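Hydrogenase 2 maturation peptidase (Thaumarchaeota archaeon SCGC AB-539-E09, PDB 5TTX) probably cleaves a short C-terminal peptide from the large subunit of a nickel-iron hydrogenase as a late step in that enzyme's maturation. Local coordinates at residues P76-K81 with G127-S132. Numbering follows the deposited sequence.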
# COMPACT_ATOMS: atom_id res chain seq x y z
N PRO A 76 33.09 40.77 -14.73
CA PRO A 76 32.39 41.33 -13.57
C PRO A 76 31.23 42.23 -14.01
O PRO A 76 31.32 42.98 -14.99
CB PRO A 76 33.49 42.13 -12.86
CG PRO A 76 34.76 41.41 -13.21
CD PRO A 76 34.56 40.94 -14.65
N GLY A 77 30.13 42.13 -13.27
CA GLY A 77 28.92 42.88 -13.59
C GLY A 77 28.00 42.21 -14.59
O GLY A 77 26.92 42.73 -14.86
N ARG A 78 28.42 41.10 -15.21
CA ARG A 78 27.49 40.32 -16.01
C ARG A 78 26.38 39.75 -15.12
O ARG A 78 26.62 39.28 -14.01
CB ARG A 78 28.25 39.20 -16.73
CG ARG A 78 27.42 38.22 -17.50
CD ARG A 78 26.78 38.83 -18.73
NE ARG A 78 27.75 39.45 -19.63
CZ ARG A 78 28.60 38.81 -20.44
NH1 ARG A 78 29.42 39.52 -21.20
NH2 ARG A 78 28.64 37.48 -20.49
N LEU A 79 25.15 39.83 -15.61
CA LEU A 79 23.99 39.32 -14.88
C LEU A 79 23.50 38.03 -15.53
O LEU A 79 23.66 37.81 -16.73
CB LEU A 79 22.83 40.33 -14.84
CG LEU A 79 23.03 41.55 -13.93
CD1 LEU A 79 21.77 42.48 -13.96
CD2 LEU A 79 23.37 41.12 -12.51
N SER A 80 22.88 37.18 -14.71
CA SER A 80 22.44 35.85 -15.13
C SER A 80 21.09 35.58 -14.50
O SER A 80 20.97 35.54 -13.27
CB SER A 80 23.45 34.79 -14.68
OG SER A 80 23.37 33.67 -15.52
N LYS A 81 20.07 35.38 -15.32
CA LYS A 81 18.73 35.11 -14.81
C LYS A 81 18.42 33.64 -15.06
O LYS A 81 18.63 33.13 -16.16
CB LYS A 81 17.68 36.00 -15.49
CG LYS A 81 16.26 35.79 -14.97
CD LYS A 81 15.29 36.79 -15.60
CE LYS A 81 15.51 36.90 -17.10
NZ LYS A 81 14.50 36.13 -17.86
N GLY A 127 21.75 36.24 -10.71
CA GLY A 127 23.10 36.21 -10.20
C GLY A 127 23.94 37.27 -10.90
O GLY A 127 23.69 37.60 -12.07
N CYS A 128 24.94 37.78 -10.18
CA CYS A 128 25.87 38.78 -10.68
C CYS A 128 27.30 38.26 -10.56
O CYS A 128 27.71 37.81 -9.49
CB CYS A 128 25.74 40.09 -9.90
SG CYS A 128 26.94 41.31 -10.43
N ILE A 129 28.06 38.31 -11.66
CA ILE A 129 29.46 37.90 -11.58
C ILE A 129 30.23 38.98 -10.84
O ILE A 129 30.19 40.14 -11.27
CB ILE A 129 30.07 37.67 -12.96
CG1 ILE A 129 29.28 36.58 -13.70
CG2 ILE A 129 31.59 37.32 -12.83
CD1 ILE A 129 29.82 36.28 -15.09
N PRO A 130 30.92 38.67 -9.75
CA PRO A 130 31.64 39.70 -9.00
C PRO A 130 32.94 40.08 -9.67
O PRO A 130 33.45 39.38 -10.56
CB PRO A 130 31.92 39.02 -7.66
CG PRO A 130 32.21 37.59 -8.08
CD PRO A 130 31.14 37.33 -9.17
N ARG A 131 33.47 41.20 -9.23
CA ARG A 131 34.87 41.48 -9.50
C ARG A 131 35.73 40.95 -8.38
O ARG A 131 36.71 40.23 -8.61
CB ARG A 131 35.12 42.98 -9.65
CG ARG A 131 36.62 43.27 -9.81
CD ARG A 131 36.99 44.74 -9.60
NE ARG A 131 38.43 44.90 -9.73
CZ ARG A 131 39.11 46.02 -9.48
NH1 ARG A 131 38.48 47.11 -9.08
NH2 ARG A 131 40.43 46.05 -9.63
N SER A 132 35.36 41.28 -7.15
CA SER A 132 36.16 40.89 -6.01
C SER A 132 35.26 40.60 -4.82
O SER A 132 34.30 41.34 -4.54
CB SER A 132 37.17 42.00 -5.68
OG SER A 132 37.59 41.86 -4.35
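Gly-127 and Ser-80 form a hydrogen-bonded antiparallel pair where strand 79-83, outermost in the sheet of this chain and the one strand antiparallel to the rest, joins strand 122-128 in the mixed sheet of this alpha/beta fold. Its two bonds differ: Gly-127 N to Ser-80 O (2.8 Å) is nearly straight at 165°, whereas Ser-80 N reaches Gly-127 O at only 138°. The case illustrates how strand-like pairing can outlast the strands themselves, for Ile-129 N still donates to Arg-78 O (2.9 Å) and Gly-77 N to Ile-129 O (2.8 Å). Leu-79 and Cys-128, a non-hydrogen-bonded pair, share one face of the sheet, where Leu-79 CD2 packs on Cys-128 CB (3.7 Å); Phe-25 and helix 141-158 cover both. The sulfur of Cys-128, SG, lies 4.0 Å from Gly-77 CA, brought there by a trans chi1 of 177°. Farther on, Ile-129 runs beside Arg-78, its CD1 against the aliphatic CB and CG, before bends at chi2 and chi3 take the guanidinium elsewhere. Beyond the strand, Asp-22 OD1 accepts from both Arg-131 N and Ser-132 N. There the contact closes on the ring of Pro-76, whose CB rests 3.7 Å from Arg-131 CB.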